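Geobacter metallireducens SMUG1 (Geobacter metallireducens, PDB 5H9I) is a SMUG1-type member of the uracil DNA glycosylase superfamily, a single-chain alpha/beta protein built around a four-stranded parallel sheet flanked by helices. Local coordinates at residues Thr5-Ile10 / Ala43-Phe48; Leu84-Thr89 / Asp103-Arg108. All blocks are in the same frame, centred on the assembly; numbering follows the deposited sequence. Where two conformers were deposited one is given.

Interaction 1: residues Thr5-Ile10 / Ala43-Phe48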
loop_
_atom_site.group_PDB
_atom_site.type_symbol
_atom_site.label_atom_id
_atom_site.label_comp_id
_atom_site.label_asym_id
_atom_site.label_seq_id
_atom_site.Cartn_x
_atom_site.Cartn_y
_atom_site.Cartn_z
ATOM N N THR A 5 5.983 -16.781 8.517
ATOM C CA THR A 5 6.300 -16.471 9.883
ATOM C C THR A 5 5.913 -15.038 10.219
ATOM O O THR A 5 5.722 -14.676 11.437
ATOM C CB THR A 5 7.841 -16.571 10.141
ATOM O OG1 THR A 5 8.581 -15.749 9.222
ATOM C CG2 THR A 5 8.289 -18.045 10.020
ATOM N N GLY A 6 5.814 -14.178 9.169
ATOM C CA GLY A 6 5.540 -12.811 9.507
ATOM C C GLY A 6 5.375 -12.068 8.215
ATOM O O GLY A 6 5.501 -12.634 7.098
ATOM N N LEU A 7 5.037 -10.797 8.334
ATOM C CA LEU A 7 4.936 -9.983 7.159
ATOM C C LEU A 7 6.115 -9.898 6.290
ATOM O O LEU A 7 6.030 -9.727 5.079
ATOM C CB LEU A 7 4.386 -8.606 7.535
ATOM C CG LEU A 7 2.981 -8.484 8.139
ATOM C CD1 LEU A 7 2.698 -7.022 8.536
ATOM C CD2 LEU A 7 1.979 -8.898 7.197
ATOM N N ALA A 8 7.325 -9.871 6.929
ATOM C CA ALA A 8 8.503 -9.719 6.068
ATOM C C ALA A 8 8.685 -10.928 5.149
ATOM O O ALA A 8 9.044 -10.700 3.972
ATOM C CB ALA A 8 9.749 -9.621 6.953
ATOM N N ALA A 9 8.396 -12.092 5.666
ATOM C CA ALA A 9 8.425 -13.331 4.807
ATOM C C ALA A 9 7.457 -13.200 3.626
ATOM O O ALA A 9 7.728 -13.591 2.462
ATOM C CB ALA A 9 8.063 -14.530 5.603
ATOM N N ILE A 10 6.273 -12.697 3.930
ATOM C CA ILE A 10 5.269 -12.500 2.915
ATOM C C ILE A 10 5.743 -11.505 1.858
ATOM O O ILE A 10 5.580 -11.741 0.712
ATOM C CB ILE A 10 3.942 -12.024 3.553
ATOM C CG1 ILE A 10 3.362 -13.146 4.421
ATOM C CG2 ILE A 10 2.924 -11.636 2.482
ATOM C CD1 ILE A 10 2.204 -12.771 5.322
ATOM N N ALA A 43 11.273 -2.137 8.484
ATOM C CA ALA A 43 11.012 -1.398 9.678
ATOM C C ALA A 43 9.504 -1.199 9.955
ATOM O O ALA A 43 9.026 -1.409 11.044
ATOM C CB ALA A 43 11.769 -0.050 9.701
ATOM N N TYR A 44 8.819 -0.785 8.905
ATOM C CA TYR A 44 7.379 -0.529 9.071
ATOM C C TYR A 44 6.665 -1.863 9.355
ATOM O O TYR A 44 5.860 -1.944 10.296
ATOM C CB TYR A 44 6.854 0.059 7.738
ATOM C CG TYR A 44 5.342 0.136 7.621
ATOM C CD1 TYR A 44 4.630 1.002 8.429
ATOM C CD2 TYR A 44 4.675 -0.682 6.720
ATOM C CE1 TYR A 44 3.233 1.106 8.352
ATOM C CE2 TYR A 44 3.259 -0.590 6.662
ATOM C CZ TYR A 44 2.589 0.292 7.493
ATOM O OH TYR A 44 1.204 0.314 7.457
ATOM N N LEU A 45 6.977 -2.961 8.623
ATOM C CA LEU A 45 6.356 -4.234 8.877
ATOM C C LEU A 45 6.630 -4.729 10.290
ATOM O O LEU A 45 5.732 -5.205 10.985
ATOM C CB LEU A 45 6.812 -5.309 7.934
ATOM C CG LEU A 45 6.593 -5.015 6.451
ATOM C CD1 LEU A 45 7.207 -6.241 5.669
ATOM C CD2 LEU A 45 5.185 -4.751 6.064
ATOM N N SER A 46 7.861 -4.558 10.756
ATOM C CA SER A 46 8.274 -5.179 12.002
ATOM C C SER A 46 7.839 -4.357 13.190
ATOM O O SER A 46 7.420 -4.923 14.224
ATOM C CB SER A 46 9.765 -5.247 12.034
ATOM O OG SER A 46 10.307 -6.019 10.933
ATOM N N ARG A 47 7.859 -3.057 13.097
ATOM C CA ARG A 47 7.501 -2.179 14.203
ATOM C C ARG A 47 6.006 -2.051 14.406
ATOM O O ARG A 47 5.540 -1.829 15.536
ATOM C CB ARG A 47 8.103 -0.778 14.001
ATOM C CG ARG A 47 9.611 -0.771 14.042
ATOM C CD ARG A 47 10.216 0.585 13.757
ATOM N NE ARG A 47 11.618 0.374 13.393
ATOM C CZ ARG A 47 12.479 1.359 13.156
ATOM N NH1 ARG A 47 12.161 2.605 13.309
ATOM N NH2 ARG A 47 13.672 0.988 12.707
ATOM N N PHE A 48 5.248 -2.140 13.285
ATOM C CA PHE A 48 3.805 -1.807 13.308
ATOM C C PHE A 48 2.952 -2.923 12.811
ATOM O O PHE A 48 1.725 -2.811 13.032
ATOM C CB PHE A 48 3.609 -0.546 12.483
ATOM C CG PHE A 48 4.453 0.606 13.040
ATOM C CD1 PHE A 48 4.221 1.099 14.270
ATOM C CD2 PHE A 48 5.419 1.248 12.266
ATOM C CE1 PHE A 48 5.002 2.146 14.822
ATOM C CE2 PHE A 48 6.224 2.239 12.773
ATOM C CZ PHE A 48 5.993 2.711 14.036
#
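Leu-45, on a helical turn where Arg-47 N bonds to Ala-43 O at 2.9 Å, reaches across to Leu-7 and Ala-8, and no hydrogen bond joins the two sides. The contact is van der Waals packing of the Leu-45 side chain on the Leu-7 side chain and on backbone atoms of Leu-7 and Ala-8. Branch CD1 of Leu-45 does most of the touching: it comes to 3.7 Å from Leu-7 O and to the same distance from Ala-8 CA, lying over the backbone at the start of helix 7-19. The CB atoms of Leu-7 and Leu-45 meet at 4.1 Å, and the other methyl of Leu-45, CD2, approaches Leu-7 CD1 at 4.2 Å. In Leu-45, CG stands anti to the carbonyl carbon (chi1 -57°), and from there the fork at CG puts CD1 over the Leu-7/Ala-8 backbone and CD2 beside Leu-7 CD1. Ala-8 CB lies at the margin, 4.4 Å from Leu-45 CD1. Both helices pack on the alpha/beta core through strand 135-139, an outermost strand of the parallel sheet: Phe-136 of that strand touches Leu-7 as well as Leu-45. Leu-7 also rests on Thr-177 and Leu-180 of helix 160-181, leaving it buried among three elements of the fold. The backbone starts helix 7-19 from Gly-6 at the N-cap position, and Ile-10 N returns to Gly-6 O at 3.3 Å. One residue before Leu-45, Tyr-44 turns to the sheet, where its OH is hydrogen-bonded to Val-137 O and its ring meets that of Phe-136.

Interaction 2: residues Leu84-Thr89 / Asp103-Arg108; sequences LGINGT and DGFACR. With BME (beta-mercaptoethanol), chain F.
Phe-105 lays one face of its ring against the backbone of Asn-87 in a CH-pi contact, with Asn-87 CA 3.8 Å from the ring centroid and almost on the ring normal. This joins two parts of the long irregular connection between helices 77-84 and 112-125 in the alpha/beta fold of the uracil DNA glycosylase superfamily. Beside the CA, the Asn-87 side chain and the phenylalanine run antiparallel to each other, the amide plane turned 24° from the ring plane. CG of Asn-87 is anti to its own N (chi1 180°), which carries the amide toward the root of the phenylalanine and brings OD1 to 3.4 Å from Phe-105 CB. The neighbours of Asn-87 continue the contact: Ile-86 O approaches Phe-105 CE2 obliquely at 3.3 Å, and Ile-86 CG2 touches CZ of the same ring at 4.2 Å. Gly-88 contributes its N over the ring face. A beta-mercaptoethanol, probably from the crystallisation liquor, bridges the two backbones. Its O1 lies at the ring edge, donates a hydrogen bond to Gly-88 O at 2.9 Å and accepts one from Phe-105 N at 3.0 Å, the latter nearly straight at 166°. Outside the two segments, the Phe-105 side chain also touches Val-80 and Thr-81 of helix 77-84, Thr-70 of helix 67-70 and Val-90. In the second shell, Ile-86 is packed against Pro-40 and Tyr-44 of helix 38-48. The turn presenting the ring is a short 3-10 segment, 105-106; two residues before the ring, the carboxylate of Asp-103 makes salt bridges to Arg-92 and Arg-101. Just past the ring, Cys-107 N closes this turn on Gly-104 O at 2.9 Å.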
loop_
_atom_site.group_PDB
_atom_site.type_symbol
_atom_site.label_atom_id
_atom_site.label_comp_id
_atom_site.label_asym_id
_atom_site.label_seq_id
_atom_site.Cartn_x
_atom_site.Cartn_y
_atom_site.Cartn_z
ATOM N N LEU A 84 6.007 8.065 12.323
ATOM C CA LEU A 84 6.344 6.665 12.445
ATOM C C LEU A 84 7.770 6.497 12.953
ATOM O O LEU A 84 8.159 5.425 13.423
ATOM C CB LEU A 84 6.114 5.900 11.134
ATOM C CG LEU A 84 4.709 5.837 10.612
ATOM C CD1 LEU A 84 4.601 5.128 9.267
ATOM C CD2 LEU A 84 3.772 5.193 11.679
ATOM N N GLY A 85 8.592 7.514 12.780
ATOM C CA GLY A 85 9.996 7.384 13.148
ATOM C C GLY A 85 10.820 6.538 12.326
ATOM O O GLY A 85 11.825 5.943 12.819
ATOM N N ILE A 86 10.535 6.470 11.045
ATOM C CA ILE A 86 11.282 5.679 10.100
ATOM C C ILE A 86 12.003 6.572 9.101
ATOM O O ILE A 86 11.401 7.435 8.539
ATOM C CB ILE A 86 10.327 4.709 9.375
ATOM C CG1 ILE A 86 9.851 3.634 10.357
ATOM C CG2 ILE A 86 11.034 4.011 8.202
ATOM C CD1 ILE A 86 8.808 2.714 9.739
ATOM N N ASN A 87 13.300 6.397 8.935
ATOM C CA ASN A 87 14.089 7.136 7.953
ATOM C C ASN A 87 15.329 6.340 7.737
ATOM O O ASN A 87 16.123 6.221 8.642
ATOM C CB ASN A 87 14.509 8.489 8.561
ATOM C CG ASN A 87 15.348 9.335 7.608
ATOM O OD1 ASN A 87 15.936 8.809 6.709
ATOM N ND2 ASN A 87 15.318 10.617 7.778
ATOM N N GLY A 88 15.466 5.781 6.550
ATOM C CA GLY A 88 16.498 4.797 6.274
ATOM C C GLY A 88 17.016 4.846 4.846
ATOM O O GLY A 88 16.704 5.773 4.122
ATOM N N THR A 89 17.745 3.828 4.529
ATOM C CA THR A 89 18.452 3.642 3.201
ATOM C C THR A 89 17.492 3.285 2.130
ATOM O O THR A 89 16.790 2.309 2.207
ATOM C CB THR A 89 19.560 2.613 3.288
ATOM O OG1 THR A 89 20.487 3.111 4.264
ATOM C CG2 THR A 89 20.292 2.391 1.933
ATOM N N ASP A 103 14.547 9.813 -4.643
ATOM C CA ASP A 103 15.426 10.473 -3.711
ATOM C C ASP A 103 15.292 9.959 -2.238
ATOM O O ASP A 103 16.013 10.350 -1.337
ATOM C CB ASP A 103 15.257 11.962 -3.740
ATOM C CG ASP A 103 15.631 12.573 -5.095
ATOM O OD1 ASP A 103 16.442 11.914 -5.787
ATOM O OD2 ASP A 103 15.052 13.587 -5.498
ATOM N N GLY A 104 14.346 9.062 -2.037
ATOM C CA GLY A 104 14.158 8.490 -0.699
ATOM C C GLY A 104 13.696 9.521 0.305
ATOM O O GLY A 104 12.858 10.348 0.006
ATOM N N PHE A 105 14.279 9.442 1.483
ATOM C CA PHE A 105 13.946 10.366 2.553
ATOM C C PHE A 105 14.395 11.816 2.331
ATOM O O PHE A 105 14.000 12.690 3.062
ATOM C CB PHE A 105 14.326 9.762 3.870
ATOM C CG PHE A 105 13.429 8.579 4.245
ATOM C CD1 PHE A 105 13.716 7.308 3.846
ATOM C CD2 PHE A 105 12.303 8.822 4.934
ATOM C CE1 PHE A 105 12.862 6.219 4.156
ATOM C CE2 PHE A 105 11.405 7.756 5.228
ATOM C CZ PHE A 105 11.727 6.490 4.844
ATOM N N ALA A 106 15.161 12.011 1.247
ATOM C CA ALA A 106 15.494 13.361 0.809
ATOM C C ALA A 106 14.486 13.897 -0.166
ATOM O O ALA A 106 14.623 15.062 -0.554
ATOM C CB ALA A 106 16.891 13.365 0.191
ATOM N N CYS A 107 13.448 13.151 -0.605
ATOM C CA CYS A 107 12.443 13.663 -1.492
ATOM C C CYS A 107 11.721 14.796 -0.796
ATOM O O CYS A 107 11.316 14.706 0.365
ATOM C CB CYS A 107 11.443 12.591 -1.997
ATOM S SG CYS A 107 10.081 13.053 -3.004
ATOM N N ARG A 108 11.615 15.852 -1.564
ATOM C CA ARG A 108 10.987 17.095 -1.164
ATOM C C ARG A 108 9.504 17.241 -1.674
ATOM O O ARG A 108 8.925 18.251 -1.345
ATOM C CB ARG A 108 11.866 18.264 -1.714
HETATM C C1 BME F . 17.573 8.685 1.557
HETATM C C2 BME F . 18.665 8.046 0.726
HETATM O O1 BME F . 16.659 7.688 1.933
HETATM S S2 BME F . 19.227 6.554 1.363
#

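Interaction 1 comes first along the chain, and interaction 2 follows with no overlap, their centres 18 Å apart. Helix 38-48 connects them: one side of it meets helix 7-19 in interaction 1, while other residues of the same turns touch the loop that follows helix 77-84. There Tyr-44 N lies 3.6 Å from Ile-86 CD1, Arg-47 NH1 is 3.4 Å from Gly-85 O, and Phe-48 CZ reaches Leu-84 O at 3.5 Å. Helix 38-48 thus ties the N-terminal helix, the edge of the parallel sheet and the long loop together. Its Tyr-44 also touches Pro-73, which lines the xanthine pocket; bound xanthine is about 12 Å from the Leu-45 side chain and about 13 Å from that of Phe-105.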